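Local coordinates for protein heavy metal cation tricomponent efflux pump ZneA(CzcA-like) (PDB 4K0J) that probably exports zinc ions in exchange for protons, as a trimeric inner-membrane pump of the resistance-nodulation-cell division superfamily, at residues L690-Q703 and L808-F822. Numbering follows the deposited sequence.
Sequences LKTVPGAQDVIIDQ and LTVRLNLRGRDLSTF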
# COMPACT_ATOMS: atom_id res chain seq x y z
N LEU C 690 3.16 -28.24 38.74
CA LEU C 690 2.07 -28.30 37.78
C LEU C 690 1.77 -29.71 37.32
O LEU C 690 0.61 -30.04 37.02
CB LEU C 690 2.38 -27.44 36.56
CG LEU C 690 2.28 -25.93 36.75
CD1 LEU C 690 2.50 -25.23 35.43
CD2 LEU C 690 0.92 -25.57 37.33
N LYS C 691 2.79 -30.56 37.28
CA LYS C 691 2.58 -31.91 36.79
C LYS C 691 1.91 -32.80 37.83
O LYS C 691 1.64 -33.97 37.58
CB LYS C 691 3.88 -32.53 36.27
CG LYS C 691 4.90 -32.87 37.33
CD LYS C 691 6.25 -33.16 36.69
CE LYS C 691 6.13 -34.13 35.52
NZ LYS C 691 7.47 -34.49 34.95
N THR C 692 1.62 -32.23 39.00
CA THR C 692 0.91 -32.95 40.05
C THR C 692 -0.59 -32.64 40.04
O THR C 692 -1.40 -33.45 40.47
CB THR C 692 1.49 -32.64 41.45
OG1 THR C 692 1.47 -31.22 41.69
CG2 THR C 692 2.92 -33.15 41.56
N VAL C 693 -0.95 -31.46 39.53
CA VAL C 693 -2.35 -31.06 39.41
C VAL C 693 -3.12 -31.98 38.45
O VAL C 693 -2.68 -32.19 37.31
CB VAL C 693 -2.47 -29.59 38.94
CG1 VAL C 693 -3.92 -29.14 38.90
CG2 VAL C 693 -1.65 -28.68 39.84
N PRO C 694 -4.25 -32.54 38.90
CA PRO C 694 -5.05 -33.53 38.16
C PRO C 694 -5.59 -33.05 36.81
O PRO C 694 -6.12 -33.87 36.06
CB PRO C 694 -6.22 -33.82 39.10
CG PRO C 694 -5.70 -33.50 40.45
CD PRO C 694 -4.79 -32.33 40.26
N GLY C 695 -5.46 -31.77 36.51
CA GLY C 695 -5.93 -31.24 35.24
C GLY C 695 -4.85 -31.20 34.17
O GLY C 695 -5.11 -31.47 32.99
N ALA C 696 -3.63 -30.86 34.58
CA ALA C 696 -2.50 -30.76 33.66
C ALA C 696 -2.08 -32.13 33.17
O ALA C 696 -1.79 -33.02 33.97
CB ALA C 696 -1.34 -30.06 34.35
N GLN C 697 -2.04 -32.30 31.85
CA GLN C 697 -1.75 -33.61 31.29
C GLN C 697 -0.27 -33.80 30.95
O GLN C 697 0.40 -34.64 31.55
CB GLN C 697 -2.62 -33.88 30.06
CG GLN C 697 -2.89 -35.36 29.83
CD GLN C 697 -3.87 -35.93 30.84
OE1 GLN C 697 -4.37 -35.22 31.71
NE2 GLN C 697 -4.16 -37.22 30.72
N ASP C 698 0.23 -33.04 29.99
CA ASP C 698 1.65 -33.06 29.69
C ASP C 698 2.27 -31.79 30.27
O ASP C 698 1.63 -30.75 30.26
CB ASP C 698 1.89 -33.12 28.18
CG ASP C 698 1.03 -34.16 27.50
OD1 ASP C 698 1.31 -35.37 27.65
OD2 ASP C 698 0.07 -33.78 26.80
N VAL C 699 3.49 -31.89 30.80
CA VAL C 699 4.22 -30.73 31.31
C VAL C 699 5.71 -30.88 31.06
O VAL C 699 6.31 -31.88 31.45
CB VAL C 699 4.03 -30.52 32.84
CG1 VAL C 699 5.06 -29.52 33.37
CG2 VAL C 699 2.63 -30.05 33.16
N ILE C 700 6.32 -29.89 30.41
CA ILE C 700 7.77 -29.91 30.19
C ILE C 700 8.37 -28.52 30.12
O ILE C 700 7.66 -27.53 29.98
CB ILE C 700 8.15 -30.67 28.91
CG1 ILE C 700 6.98 -30.67 27.92
CG2 ILE C 700 8.56 -32.10 29.24
CD1 ILE C 700 7.17 -31.62 26.76
N ILE C 701 9.69 -28.44 30.24
CA ILE C 701 10.40 -27.18 30.02
C ILE C 701 10.77 -27.11 28.55
O ILE C 701 11.59 -27.90 28.08
CB ILE C 701 11.68 -27.08 30.87
CG1 ILE C 701 11.33 -26.96 32.36
CG2 ILE C 701 12.53 -25.89 30.43
CD1 ILE C 701 12.53 -26.71 33.25
N ASP C 702 10.17 -26.16 27.84
CA ASP C 702 10.37 -26.02 26.41
C ASP C 702 11.84 -25.90 26.04
O ASP C 702 12.32 -26.61 25.15
CB ASP C 702 9.59 -24.82 25.88
CG ASP C 702 9.33 -24.90 24.39
OD1 ASP C 702 8.88 -25.97 23.92
OD2 ASP C 702 9.57 -23.90 23.68
N GLN C 703 12.56 -25.01 26.73
CA GLN C 703 13.99 -24.85 26.50
C GLN C 703 14.77 -26.08 26.96
O GLN C 703 14.73 -26.46 28.13
CB GLN C 703 14.53 -23.59 27.19
CG GLN C 703 14.03 -22.29 26.59
CD GLN C 703 12.61 -21.97 26.99
OE1 GLN C 703 11.96 -22.74 27.70
NE2 GLN C 703 12.12 -20.81 26.55
N LEU C 808 12.21 -18.89 30.54
CA LEU C 808 12.10 -20.31 30.23
C LEU C 808 10.62 -20.67 30.25
O LEU C 808 9.85 -20.10 31.00
CB LEU C 808 12.86 -21.15 31.25
CG LEU C 808 14.04 -21.98 30.72
CD1 LEU C 808 15.16 -21.07 30.26
CD2 LEU C 808 14.53 -22.96 31.77
N THR C 809 10.23 -21.62 29.40
CA THR C 809 8.82 -21.91 29.21
C THR C 809 8.43 -23.28 29.72
O THR C 809 8.96 -24.29 29.28
CB THR C 809 8.45 -21.84 27.73
OG1 THR C 809 8.97 -20.63 27.16
CG2 THR C 809 6.94 -21.86 27.56
N VAL C 810 7.48 -23.31 30.64
CA VAL C 810 6.90 -24.57 31.06
C VAL C 810 5.63 -24.81 30.27
O VAL C 810 4.57 -24.31 30.62
CB VAL C 810 6.58 -24.59 32.57
CG1 VAL C 810 6.07 -25.96 32.97
CG2 VAL C 810 7.81 -24.24 33.38
N ARG C 811 5.75 -25.55 29.18
CA ARG C 811 4.59 -25.82 28.34
C ARG C 811 3.79 -27.02 28.84
O ARG C 811 4.35 -27.99 29.35
CB ARG C 811 5.00 -25.97 26.87
CG ARG C 811 5.73 -27.24 26.50
CD ARG C 811 5.94 -27.27 25.00
NE ARG C 811 6.22 -28.61 24.48
CZ ARG C 811 7.44 -29.06 24.22
NH1 ARG C 811 8.50 -28.29 24.44
NH2 ARG C 811 7.61 -30.29 23.74
N LEU C 812 2.46 -26.93 28.71
CA LEU C 812 1.53 -27.91 29.28
C LEU C 812 0.14 -27.89 28.64
O LEU C 812 -0.34 -26.84 28.23
CB LEU C 812 1.40 -27.70 30.79
CG LEU C 812 0.57 -26.50 31.27
CD1 LEU C 812 -0.05 -26.80 32.62
CD2 LEU C 812 1.41 -25.24 31.33
N ASN C 813 -0.52 -29.05 28.58
CA ASN C 813 -1.86 -29.14 27.99
C ASN C 813 -2.99 -29.28 29.03
O ASN C 813 -2.83 -29.97 30.04
CB ASN C 813 -1.94 -30.30 26.99
CG ASN C 813 -1.02 -30.10 25.81
OD1 ASN C 813 -0.84 -28.98 25.32
ND2 ASN C 813 -0.42 -31.18 25.33
N LEU C 814 -4.12 -28.63 28.76
CA LEU C 814 -5.24 -28.59 29.70
C LEU C 814 -6.07 -29.88 29.71
O LEU C 814 -6.93 -30.05 30.58
CB LEU C 814 -6.15 -27.40 29.39
CG LEU C 814 -6.37 -27.00 27.92
CD1 LEU C 814 -7.15 -28.04 27.13
CD2 LEU C 814 -7.07 -25.64 27.84
N ARG C 815 -5.80 -30.75 28.75
CA ARG C 815 -6.57 -31.98 28.55
C ARG C 815 -6.75 -32.82 29.81
O ARG C 815 -5.82 -33.01 30.58
CB ARG C 815 -5.90 -32.83 27.45
CG ARG C 815 -6.42 -34.25 27.34
CD ARG C 815 -5.81 -34.95 26.14
NE ARG C 815 -4.36 -34.74 26.08
CZ ARG C 815 -3.47 -35.60 26.54
NH1 ARG C 815 -2.17 -35.33 26.45
NH2 ARG C 815 -3.86 -36.74 27.11
N GLY C 816 -7.97 -33.31 30.01
CA GLY C 816 -8.27 -34.18 31.13
C GLY C 816 -9.47 -33.73 31.94
O GLY C 816 -10.26 -34.55 32.39
N ARG C 817 -9.60 -32.42 32.13
CA ARG C 817 -10.65 -31.89 32.98
C ARG C 817 -11.21 -30.56 32.48
O ARG C 817 -11.87 -30.51 31.45
CB ARG C 817 -10.15 -31.74 34.42
CG ARG C 817 -11.25 -31.71 35.47
CD ARG C 817 -10.69 -31.64 36.89
NE ARG C 817 -10.04 -30.36 37.18
CZ ARG C 817 -9.70 -29.96 38.40
NH1 ARG C 817 -9.11 -28.79 38.58
NH2 ARG C 817 -9.95 -30.74 39.44
N ASP C 818 -10.93 -29.49 33.22
CA ASP C 818 -11.54 -28.20 32.95
C ASP C 818 -10.47 -27.18 32.60
O ASP C 818 -9.32 -27.54 32.36
CB ASP C 818 -12.31 -27.72 34.19
CG ASP C 818 -13.60 -27.01 33.85
OD1 ASP C 818 -14.38 -27.55 33.04
OD2 ASP C 818 -13.83 -25.92 34.40
N LEU C 819 -10.86 -25.91 32.55
CA LEU C 819 -9.89 -24.84 32.38
C LEU C 819 -10.01 -23.83 33.51
O LEU C 819 -9.01 -23.47 34.13
CB LEU C 819 -10.06 -24.14 31.03
CG LEU C 819 -9.11 -22.97 30.77
CD1 LEU C 819 -7.67 -23.38 30.97
CD2 LEU C 819 -9.31 -22.42 29.36
N SER C 820 -11.23 -23.39 33.80
CA SER C 820 -11.46 -22.40 34.84
C SER C 820 -11.03 -22.91 36.21
O SER C 820 -10.13 -22.34 36.84
CB SER C 820 -12.94 -22.01 34.89
OG SER C 820 -13.72 -23.07 35.44
N THR C 821 -11.68 -23.97 36.66
CA THR C 821 -11.37 -24.57 37.96
C THR C 821 -9.94 -25.09 38.00
O THR C 821 -9.25 -24.96 39.02
CB THR C 821 -12.36 -25.71 38.30
OG1 THR C 821 -12.37 -26.68 37.24
CG2 THR C 821 -13.76 -25.17 38.48
N PHE C 822 -9.49 -25.67 36.89
CA PHE C 822 -8.14 -26.20 36.80
C PHE C 822 -7.10 -25.11 36.96
O PHE C 822 -6.21 -25.20 37.80
CB PHE C 822 -7.91 -26.93 35.48
CG PHE C 822 -6.46 -27.06 35.12
CD1 PHE C 822 -5.61 -27.85 35.87
CD2 PHE C 822 -5.94 -26.37 34.03
CE1 PHE C 822 -4.27 -27.96 35.55
CE2 PHE C 822 -4.60 -26.49 33.70
CZ PHE C 822 -3.76 -27.28 34.46
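Strand 699-701 pairs antiparallel with strand 808-812, the axes 4.6 Å apart at 161°; 699-701 is an edge strand of a four-stranded antiparallel sheet (strand order 2-3-1-4) in a ferredoxin-like subdomain of this RND pump, with helix 676-690 packed on one face. Ile700 N donates to Arg811 O at 2.9 Å, while the return bond is bent and weak. Toward the helix, Val699 CG1 meets Val810 CG1 at 3.7 Å, and Ala696 and Leu690 border Leu812 CD1. On the other face, Ile700 CD1 lies over the Arg811 guanidinium, whose NH1 is modelled too close to Asp702 OD1 for their salt-bridge geometry to be trusted. Just before Val699, Asp698 OD2 accepts a hydrogen bond from Asn813 ND2 (3.0 Å) on its anti side, somewhat out of the carboxylate plane, and a salt bridge from Arg815 NH1 at 2.7 Å. Arg815 bends at chi3 (47°), Gln697 CG lies over one guanidinium face, offset toward its rim, and NH2 pairs with Glu632. The Gln703 amide, bent at chi2 (77°), reaches back along Thr809: OE1 receives Thr809 N at 2.7 Å, and NE2, also bonded to Thr800, donates to Thr809 OG1 at 3.2 Å, nearly in the amide plane.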